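Local coordinates for hemin ABC transporter, periplasmic hemin-binding protein HutB (Vibrio cholerae, PDB 5KHL), which probably binds hemin in the periplasm and delivers it to an ABC transporter in the inner membrane for import, at residues L155-G160 with L209-S214; L195-M200 with V228-A233; A64-L69 with L88-S93. All blocks are in the same frame, centred on the assembly; numbering follows the deposited sequence. Where two conformers were deposited one is given.

Interaction 1: L155-G160 with L209-S214; sequences LLLHEG and LVSGRS
Leu-155 and Val-210 pair as neighbours on the parallel strands 152-156 and 207-210, in the mixed sheet of the C-terminal lobe of this periplasmic binding protein. The backbone bonds come first. Leu-155 N donates to Leu-209 O at 2.8 Å in a nearly straight bond. Ser-211 N returns a bond to Leu-155 O at 2.9 Å. Leu-209 also bonds to Leu-153 of the same neighbouring strand; on its other flank strand 207-210 pairs through Val-210 with Val-243 of strand 242-244.

Beyond this pair, strand 207-210 turns off, and the Ser-211 side chain takes over the join. Its hydroxyl donates to Leu-155 O at 3.0 Å and accepts from Leu-157 N. Leu-155 O is therefore gripped twice by one residue. The backbone N-H arrives nearly head-on, while the hydroxyl comes at a wider slant, tilted 20° from the carbonyl plane. A chi1 of 13° brings OG almost over the backbone N, which lets both groups reach the same oxygen. The turn here is strained in the model, so this torsion is somewhat doubtful.

The apolar contacts lie around these bonds. Leu-156 reaches back with one methyl, CD1, to lie 3.5 Å from Ser-211 CB. Leu-157 and Val-210 cross at about a right angle, with Leu-157 CD1 3.8 Å from Val-210 CG2. Both also touch Val-224 of helix 221-227, which packs against this part of the sheet. The shortest bond between the two segments runs from Leu-157 N to Ser-211 OG, 2.7 Å long and straight at 178°.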
# COMPACT_ATOMS: atom_id res chain seq x y z
N LEU A 155 -3.53 -12.59 4.73
CA LEU A 155 -2.40 -13.42 5.15
C LEU A 155 -1.12 -13.04 4.43
O LEU A 155 -1.07 -12.91 3.20
CB LEU A 155 -2.69 -14.91 4.91
CG LEU A 155 -3.85 -15.55 5.68
CD1 LEU A 155 -3.96 -17.00 5.30
CD2 LEU A 155 -3.70 -15.38 7.19
N LEU A 156 -0.08 -12.83 5.22
CA LEU A 156 1.23 -12.50 4.70
C LEU A 156 2.01 -13.79 4.75
O LEU A 156 2.43 -14.22 5.82
CB LEU A 156 1.89 -11.41 5.54
CG LEU A 156 2.99 -10.58 4.89
CD1 LEU A 156 2.43 -9.76 3.74
CD2 LEU A 156 3.63 -9.68 5.92
N LEU A 157 2.17 -14.42 3.59
CA LEU A 157 2.81 -15.73 3.50
C LEU A 157 4.21 -15.61 2.90
O LEU A 157 4.41 -14.84 1.97
CB LEU A 157 1.96 -16.69 2.66
CG LEU A 157 0.48 -16.83 3.07
CD1 LEU A 157 -0.34 -17.60 2.05
CD2 LEU A 157 0.35 -17.47 4.43
N HIS A 158 5.18 -16.34 3.46
CA HIS A 158 6.52 -16.42 2.87
C HIS A 158 7.03 -17.86 2.86
O HIS A 158 6.56 -18.71 3.62
CB HIS A 158 7.54 -15.54 3.62
CG HIS A 158 7.34 -14.07 3.41
ND1 HIS A 158 6.46 -13.56 2.50
CD2 HIS A 158 7.92 -13.00 4.03
CE1 HIS A 158 6.50 -12.22 2.54
NE2 HIS A 158 7.37 -11.87 3.46
N GLU A 159 7.99 -18.12 1.98
CA GLU A 159 8.62 -19.42 1.92
C GLU A 159 9.40 -19.64 3.21
O GLU A 159 10.26 -18.84 3.58
CB GLU A 159 9.53 -19.52 0.67
CG GLU A 159 8.80 -19.64 -0.69
CD GLU A 159 7.93 -18.43 -1.06
OE1 GLU A 159 8.05 -17.36 -0.42
OE2 GLU A 159 7.13 -18.56 -2.01
N GLY A 160 9.07 -20.70 3.94
CA GLY A 160 9.77 -21.03 5.17
C GLY A 160 9.51 -20.13 6.38
O GLY A 160 10.01 -20.42 7.47
N LEU A 209 -7.31 -12.88 1.73
CA LEU A 209 -6.51 -12.12 0.78
C LEU A 209 -5.02 -12.46 0.97
O LEU A 209 -4.58 -12.67 2.10
CB LEU A 209 -6.73 -10.62 0.96
CG LEU A 209 -8.17 -10.10 0.89
CD1 LEU A 209 -8.23 -8.58 1.12
CD2 LEU A 209 -8.83 -10.50 -0.43
N VAL A 210 -4.24 -12.52 -0.11
CA VAL A 210 -2.86 -12.99 0.03
C VAL A 210 -1.78 -12.01 -0.40
O VAL A 210 -1.89 -11.36 -1.43
CB VAL A 210 -2.64 -14.30 -0.71
CG1 VAL A 210 -1.22 -14.39 -1.24
CG2 VAL A 210 -2.92 -15.47 0.23
N SER A 211 -0.74 -11.97 0.45
CA SER A 211 0.46 -11.12 0.39
C SER A 211 0.93 -10.67 -0.99
O SER A 211 2.10 -10.84 -1.35
CB SER A 211 1.61 -11.84 1.09
OG SER A 211 1.31 -13.21 1.33
N GLY A 212 0.03 -10.03 -1.73
CA GLY A 212 0.32 -9.66 -3.09
C GLY A 212 -0.29 -10.68 -4.02
O GLY A 212 -0.47 -11.83 -3.66
N ARG A 213 -0.64 -10.23 -5.22
CA ARG A 213 -0.92 -11.14 -6.32
C ARG A 213 0.37 -11.91 -6.61
O ARG A 213 0.36 -13.00 -7.19
CB ARG A 213 -1.41 -10.36 -7.56
CG ARG A 213 -0.92 -8.92 -7.62
CD ARG A 213 -1.05 -8.31 -9.01
NE ARG A 213 0.16 -8.18 -9.86
CZ ARG A 213 1.39 -8.65 -9.64
NH1 ARG A 213 2.34 -8.41 -10.55
NH2 ARG A 213 1.72 -9.36 -8.57
N SER A 214 1.47 -11.31 -6.15
CA SER A 214 2.82 -11.78 -6.39
C SER A 214 3.23 -12.93 -5.48
O SER A 214 4.15 -13.68 -5.82
CB SER A 214 3.80 -10.61 -6.24
OG SER A 214 4.88 -10.93 -5.38

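Interaction 2: L195-M200 with V228-A233; sequences LSMESM and VPMLAA
Leu-231 N donates to Val-228 O at 3.0 Å, and this bond closes the turn after helix 221-227. Val-228 points toward helix 197-203, and Leu-231 reaches it with the end of its side chain. The contact is plain packing of a helix start against an inter-helix turn, at the outer end of the C-terminal lobe of the periplasmic binding protein fold. A second bond, from Ala-233 N to Met-230 O, follows along the short 3-10 segment 231-232.

The helix is fixed at its start by an N-cap. Ser-196 OG accepts from Ser-199 N at 3.0 Å, in a nearly straight bond (168°). This capping bond satisfies an N-H of the first turn, and that turn carries Met-197 and Met-200 toward 228-233.

What meets between the segments is apolar. Met-200 is the more buried of the two methionines. Its extended chain, with CG opposite the backbone N (chi1 -166°), carries the sulfur out to Val-228 and Leu-231. Val-228 CG1 is 3.9 Å from Met-200 SD. The bend at chi3 (-65°) turns Met-200 CE, which stays 3.9 Å from Val-228 CG1. Met-200 also rests on Leu-155 of strand 152-156, so the helix packs on the sheet.

Met-197 and Met-230 form the outer part, where both are partly exposed. Met-197 was modelled in two conformers, so its contacts are less certain. In one of them its CG lies 3.5 Å from Met-230 CG, and its chain, bent at chi2 and chi3, brings CE 3.6 Å from both Met-230 CB and Val-228 CG1. Leu-231 comes nearest the helix with one methyl: Leu-231 CD2 sits 3.6 Å from Met-200 SD.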
# COMPACT_ATOMS: atom_id res chain seq x y z
N LEU A 195 -0.03 -15.82 12.79
CA LEU A 195 -1.40 -16.19 13.11
C LEU A 195 -1.47 -17.65 13.48
O LEU A 195 -1.28 -18.52 12.63
CB LEU A 195 -2.33 -15.90 11.92
CG LEU A 195 -3.81 -16.27 12.11
CD1 LEU A 195 -4.42 -15.51 13.28
CD2 LEU A 195 -4.61 -16.01 10.85
N SER A 196 -1.74 -17.91 14.76
CA SER A 196 -1.86 -19.27 15.24
C SER A 196 -2.92 -20.00 14.44
O SER A 196 -3.95 -19.42 14.08
CB SER A 196 -2.20 -19.29 16.73
OG SER A 196 -3.56 -19.60 16.97
N MET A 197 -2.64 -21.26 14.11
CA MET A 197 -3.59 -22.06 13.35
C MET A 197 -4.96 -22.09 14.04
O MET A 197 -5.99 -22.10 13.36
CB MET A 197 -3.06 -23.48 13.15
CG MET A 197 -2.31 -23.72 11.83
SD MET A 197 -1.94 -22.24 10.86
CE MET A 197 -3.36 -22.15 9.79
N GLU A 198 -4.97 -22.07 15.38
CA GLU A 198 -6.21 -22.08 16.17
C GLU A 198 -7.05 -20.81 15.99
O GLU A 198 -8.28 -20.90 15.83
CB GLU A 198 -5.91 -22.26 17.65
CG GLU A 198 -5.15 -23.54 17.97
CD GLU A 198 -3.93 -23.28 18.84
OE1 GLU A 198 -3.90 -23.74 20.00
OE2 GLU A 198 -2.99 -22.60 18.35
N SER A 199 -6.39 -19.64 16.04
CA SER A 199 -7.05 -18.36 15.84
C SER A 199 -7.73 -18.33 14.47
O SER A 199 -8.86 -17.87 14.35
CB SER A 199 -6.05 -17.20 15.97
OG SER A 199 -5.43 -17.18 17.25
N MET A 200 -7.02 -18.83 13.45
CA MET A 200 -7.54 -18.86 12.10
C MET A 200 -8.79 -19.71 12.01
O MET A 200 -9.81 -19.28 11.46
CB MET A 200 -6.50 -19.37 11.11
CG MET A 200 -6.90 -19.07 9.67
SD MET A 200 -5.78 -19.79 8.49
CE MET A 200 -4.28 -18.89 8.84
N VAL A 228 -1.50 -23.59 3.48
CA VAL A 228 -2.13 -23.34 4.77
C VAL A 228 -3.32 -24.28 4.96
O VAL A 228 -4.48 -23.87 4.87
CB VAL A 228 -2.59 -21.89 4.87
CG1 VAL A 228 -3.16 -21.59 6.26
CG2 VAL A 228 -1.42 -20.98 4.55
N PRO A 229 -3.02 -25.55 5.26
CA PRO A 229 -3.98 -26.66 5.17
C PRO A 229 -5.15 -26.54 6.15
O PRO A 229 -6.12 -27.31 6.04
CB PRO A 229 -3.14 -27.90 5.49
CG PRO A 229 -1.78 -27.39 5.93
CD PRO A 229 -1.86 -25.91 6.09
N MET A 230 -5.06 -25.61 7.09
CA MET A 230 -6.12 -25.45 8.08
C MET A 230 -7.23 -24.53 7.58
O MET A 230 -8.30 -24.44 8.19
CB MET A 230 -5.55 -24.92 9.40
CG MET A 230 -4.51 -25.85 10.04
SD MET A 230 -5.03 -27.56 10.29
CE MET A 230 -6.47 -27.34 11.33
N LEU A 231 -6.98 -23.87 6.44
CA LEU A 231 -8.02 -23.11 5.76
C LEU A 231 -9.18 -24.02 5.36
O LEU A 231 -10.31 -23.56 5.21
CB LEU A 231 -7.47 -22.39 4.54
CG LEU A 231 -6.68 -21.12 4.87
CD1 LEU A 231 -5.94 -20.61 3.63
CD2 LEU A 231 -7.61 -20.05 5.44
N ALA A 232 -8.87 -25.30 5.19
CA ALA A 232 -9.87 -26.32 4.89
C ALA A 232 -11.03 -26.34 5.89
O ALA A 232 -12.11 -26.83 5.58
CB ALA A 232 -9.21 -27.71 4.83
N ALA A 233 -10.79 -25.81 7.09
CA ALA A 233 -11.83 -25.73 8.13
C ALA A 233 -12.40 -24.31 8.28
O ALA A 233 -12.98 -23.98 9.31
CB ALA A 233 -11.27 -26.22 9.46

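Interaction 3: A64-L69 with L88-S93; sequences AAEGLL and LQQLRS. With SO4 (sulfate ion), chain B.
Ala-65, just after the N-cap residue Ala-64, turns its methyl toward the side-chain amide of Gln-90. Ala-65 CB is 3.5 Å from Gln-90 OE1 and only slightly farther from the amide carbon. Gln-90 stretches out beyond CG, and its NE2 bonds to Thr-86 O, which steadies the amide.

Glu-66 CB points away from helix 85-93, and its CB and CG lie alongside a sulfate ion that probably came from the crystallisation liquor. Glu-66 N donates to sulfate O1 at 2.9 Å, nearly straight (168°). Gly-67 N follows with a longer, more bent bond to sulfate O3 at 3.2 Å. The anion thus sits on backbone N-H groups of the first helical turn, where the helix dipole would also tend to attract it.

Leu-68 turns inward. Its CD1 lies 4.0 Å from Leu-91 CD1, and the two side chains cross at about a right angle. Leu-69 slides past the same leucine, with Leu-69 CG 4.1 Å from Leu-91 CD2. That CD2 also sits 4.0 Å from both Ala-65 O and Leu-68 CB. Leu-91 further reaches Leu-76 and Val-98 on the sheet beneath.

The two short helix segments approach to 9.5 Å between axes, at 37°. Helix 85-93 is the crossover helix of a beta-alpha-beta unit between parallel strands 75-78 and 97-100, in the Rossmann-like N-terminal lobe of this binding-protein family.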
# COMPACT_ATOMS: atom_id res chain seq x y z
N ALA A 64 21.59 5.81 -1.92
CA ALA A 64 22.99 6.15 -2.14
C ALA A 64 23.13 7.67 -2.28
O ALA A 64 22.55 8.28 -3.18
CB ALA A 64 23.54 5.44 -3.38
N ALA A 65 23.89 8.28 -1.39
CA ALA A 65 23.99 9.73 -1.37
C ALA A 65 24.56 10.26 -2.70
O ALA A 65 23.93 11.09 -3.36
CB ALA A 65 24.83 10.20 -0.19
N GLU A 66 25.72 9.74 -3.10
CA GLU A 66 26.35 10.18 -4.34
C GLU A 66 25.49 9.83 -5.55
O GLU A 66 25.38 10.63 -6.48
CB GLU A 66 27.75 9.58 -4.49
CG GLU A 66 28.72 10.09 -3.47
CD GLU A 66 28.92 11.59 -3.57
OE1 GLU A 66 29.05 12.25 -2.52
OE2 GLU A 66 28.96 12.11 -4.72
N GLY A 67 24.88 8.65 -5.54
CA GLY A 67 24.05 8.23 -6.66
C GLY A 67 22.90 9.20 -6.89
O GLY A 67 22.53 9.50 -8.02
N LEU A 68 22.33 9.68 -5.79
CA LEU A 68 21.24 10.65 -5.86
C LEU A 68 21.74 12.01 -6.32
O LEU A 68 21.08 12.71 -7.09
CB LEU A 68 20.56 10.76 -4.51
CG LEU A 68 19.72 9.51 -4.25
CD1 LEU A 68 19.19 9.48 -2.83
CD2 LEU A 68 18.58 9.48 -5.24
N LEU A 69 22.93 12.38 -5.84
CA LEU A 69 23.49 13.69 -6.11
C LEU A 69 23.76 13.90 -7.59
O LEU A 69 23.65 15.02 -8.08
CB LEU A 69 24.77 13.90 -5.30
CG LEU A 69 24.55 14.46 -3.89
CD1 LEU A 69 25.76 14.22 -3.00
CD2 LEU A 69 24.23 15.94 -4.00
N LEU A 88 20.87 10.99 3.97
CA LEU A 88 19.93 12.08 4.02
C LEU A 88 20.60 13.39 4.45
O LEU A 88 20.23 14.45 3.96
CB LEU A 88 18.77 11.73 4.95
CG LEU A 88 18.04 10.44 4.57
CD1 LEU A 88 16.87 10.20 5.51
CD2 LEU A 88 17.59 10.45 3.11
N GLN A 89 21.58 13.32 5.34
CA GLN A 89 22.29 14.55 5.74
C GLN A 89 23.11 15.10 4.58
O GLN A 89 23.11 16.30 4.34
CB GLN A 89 23.20 14.33 6.97
CG GLN A 89 23.61 12.89 7.22
CD GLN A 89 24.85 12.74 8.11
OE1 GLN A 89 25.94 13.20 7.76
NE2 GLN A 89 24.69 12.05 9.24
N GLN A 90 23.80 14.21 3.87
CA GLN A 90 24.58 14.59 2.70
C GLN A 90 23.75 15.30 1.62
O GLN A 90 24.24 16.16 0.89
CB GLN A 90 25.26 13.35 2.09
CG GLN A 90 26.23 12.66 3.03
CD GLN A 90 27.05 11.57 2.35
OE1 GLN A 90 27.62 11.78 1.27
NE2 GLN A 90 27.09 10.39 2.97
N LEU A 91 22.48 14.95 1.53
CA LEU A 91 21.59 15.61 0.60
C LEU A 91 21.17 16.98 1.12
O LEU A 91 21.27 17.98 0.42
CB LEU A 91 20.37 14.74 0.34
CG LEU A 91 20.70 13.37 -0.23
CD1 LEU A 91 19.44 12.51 -0.25
CD2 LEU A 91 21.29 13.50 -1.63
N ARG A 92 20.70 17.00 2.37
CA ARG A 92 20.37 18.23 3.08
C ARG A 92 21.53 19.21 3.06
O ARG A 92 21.37 20.34 2.60
CB ARG A 92 19.98 17.93 4.53
CG ARG A 92 18.59 17.34 4.72
CD ARG A 92 18.37 16.88 6.15
NE ARG A 92 17.07 16.25 6.32
CZ ARG A 92 16.86 15.13 7.00
NH1 ARG A 92 17.88 14.51 7.58
NH2 ARG A 92 15.62 14.62 7.10
N SER A 93 22.70 18.79 3.56
CA SER A 93 23.87 19.66 3.62
C SER A 93 24.25 20.20 2.25
O SER A 93 24.89 21.24 2.13
CB SER A 93 25.07 18.92 4.23
OG SER A 93 24.87 18.64 5.60
S SO4 B . 27.39 6.51 -2.57
O1 SO4 B . 27.33 7.70 -1.74
O2 SO4 B . 26.77 5.39 -1.87
O3 SO4 B . 26.67 6.70 -3.83
O4 SO4 B . 28.80 6.20 -2.84

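Interactions 1 and 2 pack on each other, a helix-and-turn layer on the sheet. Their centres are 15 Å apart, and their segments alternate along the chain. Leu-155 CD2 lies 3.8 Å from Leu-195 CD2, and Leu-157 CD2 meets Val-228 CG2 at 3.9 Å. Strand 207-210 is the next element after helix 197-203. Interaction 3 lies in the other lobe. Its centre is about 34 Å from that of interaction 1, with nearest atoms about 23 Å apart, and about 47 Å from that of interaction 2. In relatives the ligand binds in the cleft between the lobes, which the long helix 125-143 joins. The sulfate, a probable crystallisation ion, marks no known hemin site.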